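Local coordinates for septation protein imp2 (Schizosaccharomyces pombe, PDB 5C1F) that binds membrane phospholipids, anchors cytoskeletal proteins to the membrane, and is required for normal septation, including disassembly of the medial ring, at residues Met55-Phe63 and Val75-Met85; Thr269-Pro277 and Val292-Gln300. One frame throughout, in Å; residues are numbered along the deposited sequence.

Contact 1. Residues Met55-Phe63 and Val75-Met85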
ATOM      1  N   MET A  55       3.103   2.417   6.969  1.00 18.77           N
ATOM      2  CA  MET A  55       3.371   1.056   7.413  1.00 18.12           C
ATOM      3  C   MET A  55       4.617   1.006   8.293  1.00 32.48           C
ATOM      4  O   MET A  55       4.677   0.237   9.257  1.00 18.25           O
ATOM      5  CB  MET A  55       3.526   0.118   6.217  1.00 20.25           C
ATOM      6  CG  MET A  55       3.490  -1.353   6.588  1.00 26.38           C
ATOM      7  SD  MET A  55       3.507  -2.421   5.140  1.00 34.73           S
ATOM      8  CE  MET A  55       2.051  -1.838   4.279  1.00 45.41           C
ATOM      9  N   ALA A  56       5.605   1.835   7.963  1.00 22.25           N
ATOM     10  CA  ALA A  56       6.816   1.945   8.771  1.00 27.34           C
ATOM     11  C   ALA A  56       6.493   2.521  10.144  1.00 29.00           C
ATOM     12  O   ALA A  56       6.955   2.008  11.162  1.00 29.56           O
ATOM     13  CB  ALA A  56       7.858   2.805   8.065  1.00 20.09           C
ATOM     14  N   LYS A  57       5.701   3.589  10.161  1.00 20.78           N
ATOM     15  CA  LYS A  57       5.281   4.216  11.410  1.00 33.22           C
ATOM     16  C   LYS A  57       4.571   3.210  12.311  1.00 33.18           C
ATOM     17  O   LYS A  57       4.780   3.182  13.524  1.00 29.75           O
ATOM     18  CB  LYS A  57       4.367   5.410  11.132  1.00 30.49           C
ATOM     19  CG  LYS A  57       3.950   6.172  12.381  1.00 39.73           C
ATOM     20  CD  LYS A  57       3.008   7.321  12.044  1.00 45.27           C
ATOM     21  CE  LYS A  57       2.525   8.037  13.299  1.00 53.09           C
ATOM     22  NZ  LYS A  57       3.623   8.775  13.986  1.00 57.28           N
ATOM     23  N   LEU A  58       3.740   2.375  11.698  1.00 28.84           N
ATOM     24  CA  LEU A  58       3.010   1.341  12.419  1.00 27.11           C
ATOM     25  C   LEU A  58       3.957   0.321  13.039  1.00 33.76           C
ATOM     26  O   LEU A  58       3.701  -0.198  14.125  1.00 33.58           O
ATOM     27  CB  LEU A  58       2.022   0.642  11.483  1.00 25.32           C
ATOM     28  CG  LEU A  58       1.303  -0.591  12.033  1.00 28.87           C
ATOM     29  CD1 LEU A  58       0.461  -0.231  13.247  1.00 25.14           C
ATOM     30  CD2 LEU A  58       0.450  -1.241  10.954  1.00 29.30           C
ATOM     31  N   SER A  59       5.055   0.044  12.343  1.00 34.64           N
ATOM     32  CA  SER A  59       6.044  -0.922  12.808  1.00 31.13           C
ATOM     33  C   SER A  59       6.793  -0.429  14.040  1.00 29.25           C
ATOM     34  O   SER A  59       7.369  -1.225  14.781  1.00 30.23           O
ATOM     35  CB  SER A  59       7.040  -1.237  11.692  1.00 32.67           C
ATOM     36  OG  SER A  59       6.369  -1.715  10.544  1.00 43.81           O
ATOM     37  N   ARG A  60       6.782   0.886  14.249  1.00 30.92           N
ATOM     38  CA  ARG A  60       7.458   1.504  15.389  1.00 35.31           C
ATOM     39  C   ARG A  60       6.636   1.382  16.656  1.00 39.63           C
ATOM     40  O   ARG A  60       7.033   1.876  17.711  1.00 49.63           O
ATOM     41  CB  ARG A  60       7.740   2.981  15.119  1.00 38.44           C
ATOM     42  CG  ARG A  60       8.606   3.225  13.911  1.00 42.84           C
ATOM     43  CD  ARG A  60       9.983   2.619  14.092  1.00 42.23           C
ATOM     44  NE  ARG A  60      10.574   2.304  12.797  1.00 47.24           N
ATOM     45  CZ  ARG A  60      10.622   1.082  12.280  1.00 46.62           C
ATOM     46  NH1 ARG A  60      10.135   0.052  12.960  1.00 35.39           N
ATOM     47  NH2 ARG A  60      11.169   0.887  11.088  1.00 57.41           N
ATOM     48  N   THR A  61       5.478   0.741  16.544  1.00 36.15           N
ATOM     49  CA  THR A  61       4.598   0.576  17.688  1.00 37.50           C
ATOM     50  C   THR A  61       5.308  -0.196  18.784  1.00 28.07           C
ATOM     51  O   THR A  61       5.899  -1.244  18.537  1.00 28.42           O
ATOM     52  CB  THR A  61       3.294  -0.151  17.310  1.00 38.97           C
ATOM     53  OG1 THR A  61       2.576   0.630  16.346  1.00 42.52           O
ATOM     54  CG2 THR A  61       2.417  -0.354  18.538  1.00 33.87           C
ATOM     55  N   THR A  62       5.269   0.349  19.992  1.00 29.14           N
ATOM     56  CA  THR A  62       5.837  -0.324  21.144  1.00 31.61           C
ATOM     57  C   THR A  62       4.725  -1.025  21.907  1.00 33.84           C
ATOM     58  O   THR A  62       3.701  -0.422  22.226  1.00 30.75           O
ATOM     59  CB  THR A  62       6.574   0.658  22.075  1.00 36.89           C
ATOM     60  OG1 THR A  62       5.624   1.512  22.725  1.00 44.92           O
ATOM     61  CG2 THR A  62       7.556   1.506  21.281  1.00 34.21           C
ATOM     62  N   PHE A  63       4.923  -2.310  22.166  1.00 39.55           N
ATOM     63  CA  PHE A  63       3.984  -3.084  22.964  1.00 38.44           C
ATOM     64  C   PHE A  63       4.469  -3.167  24.404  1.00 40.37           C
ATOM     65  O   PHE A  63       5.648  -2.948  24.680  1.00 41.81           O
ATOM     66  CB  PHE A  63       3.812  -4.488  22.386  1.00 37.82           C
ATOM     67  CG  PHE A  63       3.003  -4.535  21.123  1.00 39.91           C
ATOM     68  CD1 PHE A  63       3.606  -4.362  19.888  1.00 36.80           C
ATOM     69  CD2 PHE A  63       1.639  -4.768  21.170  1.00 41.91           C
ATOM     70  CE1 PHE A  63       2.860  -4.414  18.725  1.00 36.47           C
ATOM     71  CE2 PHE A  63       0.890  -4.819  20.013  1.00 43.29           C
ATOM     72  CZ  PHE A  63       1.502  -4.643  18.787  1.00 38.44           C
ATOM     73  N   VAL A  75       4.708 -11.951  18.097  1.00 18.23           N
ATOM     74  CA  VAL A  75       4.282 -10.571  17.911  1.00 17.97           C
ATOM     75  C   VAL A  75       5.473  -9.722  17.466  1.00 27.28           C
ATOM     76  O   VAL A  75       5.342  -8.832  16.623  1.00 27.43           O
ATOM     77  CB  VAL A  75       3.667  -9.990  19.199  1.00 18.76           C
ATOM     78  CG1 VAL A  75       3.267  -8.544  18.995  1.00 18.18           C
ATOM     79  CG2 VAL A  75       2.461 -10.819  19.629  1.00 20.17           C
ATOM     80  N   GLN A  76       6.642 -10.016  18.019  1.00 21.60           N
ATOM     81  CA  GLN A  76       7.844  -9.291  17.636  1.00 26.46           C
ATOM     82  C   GLN A  76       8.250  -9.619  16.203  1.00 25.17           C
ATOM     83  O   GLN A  76       8.591  -8.724  15.429  1.00 24.24           O
ATOM     84  CB  GLN A  76       8.983  -9.598  18.603  1.00 19.70           C
ATOM     85  CG  GLN A  76       8.777  -8.973  19.964  1.00 29.59           C
ATOM     86  CD  GLN A  76       9.920  -9.247  20.918  1.00 33.82           C
ATOM     87  OE1 GLN A  76      10.781 -10.088  20.653  1.00 38.53           O
ATOM     88  NE2 GLN A  76       9.934  -8.535  22.037  1.00 30.76           N
ATOM     89  N   VAL A  77       8.207 -10.900  15.858  1.00 18.75           N
ATOM     90  CA  VAL A  77       8.491 -11.341  14.498  1.00 18.72           C
ATOM     91  C   VAL A  77       7.498 -10.723  13.519  1.00 28.53           C
ATOM     92  O   VAL A  77       7.875 -10.258  12.442  1.00 25.46           O
ATOM     93  CB  VAL A  77       8.453 -12.879  14.389  1.00 19.09           C
ATOM     94  CG1 VAL A  77       8.385 -13.321  12.936  1.00 19.08           C
ATOM     95  CG2 VAL A  77       9.670 -13.486  15.080  1.00 19.97           C
ATOM     96  N   MET A  78       6.230 -10.697  13.912  1.00 17.69           N
ATOM     97  CA  MET A  78       5.186 -10.111  13.082  1.00 22.25           C
ATOM     98  C   MET A  78       5.436  -8.623  12.848  1.00 22.89           C
ATOM     99  O   MET A  78       5.274  -8.123  11.733  1.00 23.28           O
ATOM    100  CB  MET A  78       3.816 -10.329  13.727  1.00 22.53           C
ATOM    101  CG  MET A  78       2.635  -9.946  12.854  1.00 35.33           C
ATOM    102  SD  MET A  78       2.097  -8.257  13.135  1.00 35.79           S
ATOM    103  CE  MET A  78       1.557  -8.363  14.842  1.00 28.77           C
ATOM    104  N   LYS A  79       5.850  -7.922  13.899  1.00 17.40           N
ATOM    105  CA  LYS A  79       6.117  -6.492  13.802  1.00 17.56           C
ATOM    106  C   LYS A  79       7.365  -6.226  12.972  1.00 17.78           C
ATOM    107  O   LYS A  79       7.420  -5.265  12.211  1.00 27.58           O
ATOM    108  CB  LYS A  79       6.265  -5.879  15.193  1.00 27.71           C
ATOM    109  CG  LYS A  79       5.911  -4.408  15.252  1.00 38.99           C
ATOM    110  CD  LYS A  79       5.641  -3.958  16.682  1.00 43.90           C
ATOM    111  CE  LYS A  79       6.852  -4.204  17.564  1.00 45.06           C
ATOM    112  NZ  LYS A  79       8.003  -3.392  17.071  1.00 49.41           N
ATOM    113  N   ALA A  80       8.364  -7.086  13.121  1.00 18.12           N
ATOM    114  CA  ALA A  80       9.576  -6.986  12.321  1.00 20.15           C
ATOM    115  C   ALA A  80       9.292  -7.273  10.849  1.00 24.14           C
ATOM    116  O   ALA A  80       9.918  -6.686   9.967  1.00 18.30           O
ATOM    117  CB  ALA A  80      10.639  -7.938  12.846  1.00 19.20           C
ATOM    118  N   GLU A  81       8.349  -8.171  10.580  1.00 17.69           N
ATOM    119  CA  GLU A  81       8.057  -8.538   9.201  1.00 17.47           C
ATOM    120  C   GLU A  81       7.129  -7.528   8.536  1.00 22.05           C
ATOM    121  O   GLU A  81       7.178  -7.345   7.318  1.00 20.16           O
ATOM    122  CB  GLU A  81       7.465  -9.950   9.122  1.00 17.49           C
ATOM    123  CG  GLU A  81       8.473 -11.069   9.406  1.00 18.19           C
ATOM    124  CD  GLU A  81       9.661 -11.085   8.438  1.00 25.46           C
ATOM    125  OE1 GLU A  81       9.609 -10.404   7.391  1.00 22.37           O
ATOM    126  OE2 GLU A  81      10.653 -11.789   8.728  1.00 27.51           O
ATOM    127  N   VAL A  82       6.291  -6.870   9.333  1.00 20.67           N
ATOM    128  CA  VAL A  82       5.499  -5.753   8.831  1.00 16.61           C
ATOM    129  C   VAL A  82       6.449  -4.608   8.472  1.00 33.33           C
ATOM    130  O   VAL A  82       6.236  -3.889   7.490  1.00 16.80           O
ATOM    131  CB  VAL A  82       4.440  -5.295   9.862  1.00 16.63           C
ATOM    132  CG1 VAL A  82       3.906  -3.909   9.530  1.00 16.76           C
ATOM    133  CG2 VAL A  82       3.304  -6.307   9.936  1.00 16.46           C
ATOM    134  N   ASP A  83       7.517  -4.467   9.256  1.00 17.35           N
ATOM    135  CA  ASP A  83       8.555  -3.481   8.977  1.00 17.87           C
ATOM    136  C   ASP A  83       9.287  -3.826   7.682  1.00 24.88           C
ATOM    137  O   ASP A  83       9.591  -2.942   6.881  1.00 23.13           O
ATOM    138  CB  ASP A  83       9.544  -3.397  10.142  1.00 29.43           C
ATOM    139  CG  ASP A  83      10.406  -2.145  10.092  1.00 33.46           C
ATOM    140  OD1 ASP A  83      10.023  -1.174   9.406  1.00 34.17           O
ATOM    141  OD2 ASP A  83      11.465  -2.131  10.754  1.00 34.30           O
ATOM    142  N   ASN A  84       9.562  -5.112   7.475  1.00 18.89           N
ATOM    143  CA  ASN A  84      10.204  -5.558   6.240  1.00 19.41           C
ATOM    144  C   ASN A  84       9.323  -5.283   5.027  1.00 19.28           C
ATOM    145  O   ASN A  84       9.810  -4.972   3.943  1.00 18.47           O
ATOM    146  CB  ASN A  84      10.547  -7.045   6.310  1.00 18.26           C
ATOM    147  CG  ASN A  84      11.792  -7.313   7.125  1.00 29.83           C
ATOM    148  OD1 ASN A  84      12.664  -6.448   7.246  1.00 28.48           O
ATOM    149  ND2 ASN A  84      11.887  -8.513   7.687  1.00 25.75           N
ATOM    150  N   MET A  85       8.016  -5.397   5.220  1.00 22.50           N
ATOM    151  CA  MET A  85       7.081  -5.087   4.155  1.00 22.87           C
ATOM    152  C   MET A  85       7.090  -3.587   3.862  1.00 22.50           C
ATOM    153  O   MET A  85       7.030  -3.176   2.705  1.00 22.77           O
ATOM    154  CB  MET A  85       5.678  -5.572   4.520  1.00 16.33           C
ATOM    155  CG  MET A  85       5.532  -7.089   4.445  1.00 27.20           C
ATOM    156  SD  MET A  85       3.852  -7.673   4.753  1.00 23.46           S
ATOM    157  CE  MET A  85       4.055  -8.479   6.335  1.00 16.42           C
TER

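Contact 2. Residues Thr269-Pro277 and Val292-Gln300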
ATOM      1  N   THR A 269       3.399 -18.641  42.282  1.00 35.03           N
ATOM      2  CA  THR A 269       3.408 -17.941  43.561  1.00 32.80           C
ATOM      3  C   THR A 269       3.680 -18.894  44.719  1.00 34.37           C
ATOM      4  O   THR A 269       3.836 -18.466  45.864  1.00 38.26           O
ATOM      5  CB  THR A 269       2.075 -17.224  43.816  1.00 33.21           C
ATOM      6  OG1 THR A 269       1.009 -18.178  43.772  1.00 32.97           O
ATOM      7  CG2 THR A 269       1.832 -16.160  42.762  1.00 34.01           C
ATOM      8  N   GLY A 270       3.734 -20.189  44.420  1.00 32.85           N
ATOM      9  CA  GLY A 270       3.994 -21.190  45.439  1.00 32.74           C
ATOM     10  C   GLY A 270       3.357 -22.531  45.134  1.00 34.40           C
ATOM     11  O   GLY A 270       2.272 -22.597  44.554  1.00 31.13           O
ATOM     12  N   THR A 271       4.038 -23.604  45.527  1.00 37.88           N
ATOM     13  CA  THR A 271       3.539 -24.958  45.310  1.00 37.88           C
ATOM     14  C   THR A 271       2.995 -25.545  46.605  1.00 38.12           C
ATOM     15  O   THR A 271       2.554 -26.692  46.646  1.00 40.31           O
ATOM     16  CB  THR A 271       4.637 -25.890  44.759  1.00 36.39           C
ATOM     17  OG1 THR A 271       5.708 -25.987  45.706  1.00 41.02           O
ATOM     18  CG2 THR A 271       5.174 -25.357  43.440  1.00 32.82           C
ATOM     19  N   GLY A 272       3.029 -24.748  47.664  1.00 38.03           N
ATOM     20  CA  GLY A 272       2.597 -25.207  48.969  1.00 39.99           C
ATOM     21  C   GLY A 272       1.248 -24.661  49.389  1.00 39.04           C
ATOM     22  O   GLY A 272       1.053 -23.447  49.465  1.00 33.20           O
ATOM     23  N   ILE A 273       0.317 -25.570  49.664  1.00 36.98           N
ATOM     24  CA  ILE A 273      -1.012 -25.204  50.132  1.00 37.00           C
ATOM     25  C   ILE A 273      -0.981 -24.864  51.618  1.00 43.04           C
ATOM     26  O   ILE A 273      -0.571 -25.687  52.440  1.00 44.45           O
ATOM     27  CB  ILE A 273      -2.029 -26.341  49.898  1.00 36.82           C
ATOM     28  CG1 ILE A 273      -1.928 -26.867  48.466  1.00 34.50           C
ATOM     29  CG2 ILE A 273      -3.443 -25.864  50.204  1.00 37.47           C
ATOM     30  CD1 ILE A 273      -2.838 -28.042  48.187  1.00 36.61           C
ATOM     31  N   PRO A 274      -1.403 -23.639  51.968  1.00 47.70           N
ATOM     32  CA  PRO A 274      -1.481 -23.240  53.377  1.00 34.22           C
ATOM     33  C   PRO A 274      -2.492 -24.079  54.157  1.00 41.20           C
ATOM     34  O   PRO A 274      -3.620 -24.269  53.703  1.00 39.15           O
ATOM     35  CB  PRO A 274      -1.918 -21.770  53.308  1.00 36.81           C
ATOM     36  CG  PRO A 274      -2.498 -21.594  51.953  1.00 41.03           C
ATOM     37  CD  PRO A 274      -1.765 -22.541  51.058  1.00 39.73           C
ATOM     38  N   GLN A 275      -2.075 -24.581  55.316  1.00 41.26           N
ATOM     39  CA  GLN A 275      -2.936 -25.396  56.164  1.00 42.98           C
ATOM     40  C   GLN A 275      -3.603 -24.533  57.225  1.00 44.33           C
ATOM     41  O   GLN A 275      -2.994 -23.590  57.730  1.00 41.42           O
ATOM     42  CB  GLN A 275      -2.135 -26.521  56.826  1.00 44.54           C
ATOM     43  CG  GLN A 275      -1.444 -27.445  55.839  1.00 48.35           C
ATOM     44  CD  GLN A 275      -2.418 -28.121  54.897  1.00 51.20           C
ATOM     45  OE1 GLN A 275      -3.228 -28.949  55.314  1.00 59.27           O
ATOM     46  NE2 GLN A 275      -2.350 -27.766  53.619  1.00 46.11           N
ATOM     47  N   PRO A 276      -4.864 -24.853  57.562  1.00 46.51           N
ATOM     48  CA  PRO A 276      -5.596 -24.120  58.599  1.00 46.17           C
ATOM     49  C   PRO A 276      -4.871 -24.143  59.940  1.00 48.17           C
ATOM     50  O   PRO A 276      -4.225 -25.140  60.270  1.00 48.25           O
ATOM     51  CB  PRO A 276      -6.930 -24.871  58.688  1.00 47.05           C
ATOM     52  CG  PRO A 276      -6.658 -26.217  58.093  1.00 46.87           C
ATOM     53  CD  PRO A 276      -5.659 -25.962  57.010  1.00 43.86           C
ATOM     54  N   PRO A 277      -4.970 -23.046  60.706  1.00 48.68           N
ATOM     55  CA  PRO A 277      -4.317 -22.960  62.015  1.00 48.28           C
ATOM     56  C   PRO A 277      -4.871 -24.006  62.974  1.00 52.32           C
ATOM     57  O   PRO A 277      -6.073 -24.270  62.973  1.00 51.94           O
ATOM     58  CB  PRO A 277      -4.655 -21.541  62.490  1.00 49.69           C
ATOM     59  CG  PRO A 277      -5.046 -20.796  61.252  1.00 51.01           C
ATOM     60  CD  PRO A 277      -5.702 -21.813  60.373  1.00 42.53           C
ATOM     61  N   VAL A 292       2.856 -20.529  58.790  1.00 76.28           N
ATOM     62  CA  VAL A 292       1.869 -21.246  57.996  1.00 71.90           C
ATOM     63  C   VAL A 292       2.431 -22.576  57.509  1.00 66.82           C
ATOM     64  O   VAL A 292       3.362 -22.615  56.704  1.00 69.79           O
ATOM     65  CB  VAL A 292       1.399 -20.413  56.785  1.00 70.52           C
ATOM     66  CG1 VAL A 292       0.356 -21.176  55.994  1.00 68.76           C
ATOM     67  CG2 VAL A 292       0.843 -19.075  57.246  1.00 71.29           C
ATOM     68  N   GLU A 293       1.867 -23.662  58.029  1.00 58.49           N
ATOM     69  CA  GLU A 293       2.211 -25.005  57.584  1.00 52.23           C
ATOM     70  C   GLU A 293       1.848 -25.156  56.113  1.00 47.77           C
ATOM     71  O   GLU A 293       0.786 -24.707  55.684  1.00 45.14           O
ATOM     72  CB  GLU A 293       1.483 -26.050  58.435  1.00 59.26           C
ATOM     73  CG  GLU A 293       1.570 -27.480  57.923  1.00 65.96           C
ATOM     74  CD  GLU A 293       2.684 -28.274  58.576  1.00 73.84           C
ATOM     75  OE1 GLU A 293       3.492 -27.678  59.320  1.00 77.13           O
ATOM     76  OE2 GLU A 293       2.747 -29.502  58.351  1.00 75.19           O
ATOM     77  N   LEU A 294       2.735 -25.770  55.339  1.00 40.30           N
ATOM     78  CA  LEU A 294       2.483 -25.962  53.917  1.00 38.70           C
ATOM     79  C   LEU A 294       2.502 -27.439  53.537  1.00 39.13           C
ATOM     80  O   LEU A 294       3.410 -28.177  53.917  1.00 40.94           O
ATOM     81  CB  LEU A 294       3.512 -25.196  53.080  1.00 42.17           C
ATOM     82  CG  LEU A 294       3.560 -23.676  53.248  1.00 44.41           C
ATOM     83  CD1 LEU A 294       4.578 -23.060  52.296  1.00 38.05           C
ATOM     84  CD2 LEU A 294       2.178 -23.072  53.037  1.00 40.67           C
ATOM     85  N   VAL A 295       1.484 -27.864  52.797  1.00 38.09           N
ATOM     86  CA  VAL A 295       1.465 -29.193  52.201  1.00 48.21           C
ATOM     87  C   VAL A 295       1.542 -29.058  50.685  1.00 50.10           C
ATOM     88  O   VAL A 295       0.710 -28.386  50.076  1.00 52.52           O
ATOM     89  CB  VAL A 295       0.201 -29.984  52.588  1.00 51.19           C
ATOM     90  CG1 VAL A 295       0.099 -31.258  51.763  1.00 39.73           C
ATOM     91  CG2 VAL A 295       0.206 -30.299  54.077  1.00 40.71           C
ATOM     92  N   GLN A 296       2.550 -29.688  50.086  1.00 50.09           N
ATOM     93  CA  GLN A 296       2.798 -29.574  48.650  1.00 47.65           C
ATOM     94  C   GLN A 296       1.602 -30.029  47.814  1.00 44.33           C
ATOM     95  O   GLN A 296       1.077 -31.126  48.008  1.00 50.47           O
ATOM     96  CB  GLN A 296       4.043 -30.378  48.262  1.00 51.76           C
ATOM     97  CG  GLN A 296       4.426 -30.268  46.790  1.00 56.54           C
ATOM     98  CD  GLN A 296       5.710 -31.010  46.459  1.00 65.59           C
ATOM     99  OE1 GLN A 296       6.382 -31.541  47.344  1.00 70.03           O
ATOM    100  NE2 GLN A 296       6.054 -31.051  45.178  1.00 68.96           N
ATOM    101  N   ALA A 297       1.178 -29.170  46.891  1.00 43.15           N
ATOM    102  CA  ALA A 297       0.079 -29.485  45.982  1.00 40.81           C
ATOM    103  C   ALA A 297       0.448 -30.655  45.075  1.00 45.40           C
ATOM    104  O   ALA A 297       1.595 -30.780  44.643  1.00 46.90           O
ATOM    105  CB  ALA A 297      -0.289 -28.266  45.155  1.00 32.29           C
ATOM    106  N   ASN A 298      -0.526 -31.511  44.786  1.00 48.08           N
ATOM    107  CA  ASN A 298      -0.263 -32.728  44.028  1.00 54.57           C
ATOM    108  C   ASN A 298      -1.487 -33.179  43.237  1.00 55.27           C
ATOM    109  O   ASN A 298      -1.813 -34.367  43.197  1.00 61.68           O
ATOM    110  CB  ASN A 298       0.200 -33.843  44.973  1.00 61.46           C
ATOM    111  CG  ASN A 298       0.908 -34.973  44.249  1.00 66.18           C
ATOM    112  OD1 ASN A 298       1.533 -34.767  43.207  1.00 64.28           O
ATOM    113  ND2 ASN A 298       0.814 -36.177  44.802  1.00 69.49           N
ATOM    114  N   PHE A 299      -2.164 -32.225  42.609  1.00 51.90           N
ATOM    115  CA  PHE A 299      -3.372 -32.525  41.850  1.00 50.88           C
ATOM    116  C   PHE A 299      -3.053 -32.992  40.435  1.00 53.90           C
ATOM    117  O   PHE A 299      -1.954 -32.771  39.926  1.00 51.74           O
ATOM    118  CB  PHE A 299      -4.285 -31.300  41.788  1.00 42.04           C
ATOM    119  CG  PHE A 299      -4.604 -30.715  43.128  1.00 37.55           C
ATOM    120  CD1 PHE A 299      -5.502 -31.341  43.978  1.00 40.71           C
ATOM    121  CD2 PHE A 299      -4.011 -29.534  43.539  1.00 37.77           C
ATOM    122  CE1 PHE A 299      -5.798 -30.800  45.216  1.00 42.66           C
ATOM    123  CE2 PHE A 299      -4.303 -28.987  44.774  1.00 39.59           C
ATOM    124  CZ  PHE A 299      -5.198 -29.621  45.614  1.00 43.82           C
ATOM    125  N   GLN A 300      -4.028 -33.644  39.810  1.00 56.69           N
ATOM    126  CA  GLN A 300      -3.943 -34.005  38.400  1.00 59.54           C
ATOM    127  C   GLN A 300      -4.729 -32.997  37.568  1.00 56.00           C
ATOM    128  O   GLN A 300      -5.813 -32.571  37.972  1.00 57.80           O
ATOM    129  CB  GLN A 300      -4.468 -35.426  38.169  1.00 64.96           C
ATOM    130  CG  GLN A 300      -3.591 -36.526  38.750  1.00 72.14           C
ATOM    131  CD  GLN A 300      -2.342 -36.778  37.926  1.00 77.12           C
ATOM    132  OE1 GLN A 300      -2.317 -36.530  36.721  1.00 78.14           O
ATOM    133  NE2 GLN A 300      -1.297 -37.277  38.576  1.00 77.95           N
TER

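Contact 1. Residues Met55-Phe63 and Val75-Met85
Arg60 and Asp83 meet almost at a right angle, with the guanidinium plane turned 81° from the carboxylate plane. In a salt bridge, Arg60 NH2 meets both oxygens on the syn side but about 30° out of the carboxylate plane, at 2.9 Å from Asp83 OD1 and 3.1 Å from Asp83 OD2. With an alanine in place of Asp83, the Arg60 guanidinium would probably lose this charge partner and be free to swing.

Lys79 slides past Phe63 in the opposite direction, its CD at the ring edge, 3.5 Å from Phe63 CE1. Bends at chi3 (59°) and chi4 bring NZ back near the C-terminal part of helix 18-59, where it hydrogen-bonds Ser59 O at 3.2 Å. Val75 CG1 sits over one face of the Phe63 ring, 4.2 Å from its centroid, in a CH-pi contact.

Deeper in, Met55 CG packs on Val82 CG1 at 3.9 Å, and Met55 SD rests on Met85 CB. Arg44 of the second subunit also packs on Met55. The contact joins two antiparallel helices of the F-BAR domain. Its chemistry is mixed: apolar packing round Met55 and Phe63, an ionic pair at the exposed Arg60, and a lysine that probably offsets the helix dipole.

Contact 2. Residues Thr269-Pro277 and Val292-Gln300
Val292 CG1 packs against Pro274 CB at 3.6 Å, beside a small two-stranded antiparallel sheet. A long connection without helix or strand joins its strands, 272-274 and 294-296. Next, Glu293 O accepts the backbone N of Gln275. The two side chains cross at a slant, with Gln275 CG 3.7 Å from Glu293 CG.

Leu294 forms a non-hydrogen-bonded pair with Pro274. Its CD2 lies 3.7 Å from Pro274 CA, on the sheet face that Pro274 shares. Val295 pairs with Ile273 through two backbone bonds, N to O in each direction. On the other face, Val295 CG2 lies 3.5 Å from Gln275 CD. The Gln275 chain bends at chi2 (-59°) and folds back over the valine, so that its amide turns to Ile273 O of the same segment. Ile273 O thus takes two donors from opposite faces of its carbonyl plane: Val295 N and, at 3.0 Å, Gln275 NE2.

Gln296 lies opposite Gly272, and the backbones come close there, with the CA atoms of Gly272 and Gln296 4.4 Å apart. Ala297 N then bonds Thr271 O at 2.8 Å, with an almost straight N-H...O angle of 176°, while Ala297 CB meets Ile273 CG1. Farther on, Arg205 of the second subunit packs on Phe299, and Asn10 OD1 of that subunit hydrogen-bonds Phe299 N. Phe299 CZ comes to 3.8 Å from Ile273 CD1.

In the fold
Contact 1 lies in the helical body of the F-BAR domain, between helices 18-59 and 69-155. Contact 2 lies toward one end of the elongated chain: its centre is about 77 Å from the centre of the chain, against 33 Å for the centre of contact 1. The two share no secondary-structure element, and their nearest atoms are about 23 Å apart. Both are partly buried, but half of the touching residues in contact 1 are buried, against a quarter in contact 2. Contact 1 is held mainly through side chains, both charged and apolar. Contact 2 depends chiefly on backbone bonding between short strands. Both touch the second subunit, so each is tied to the dimer.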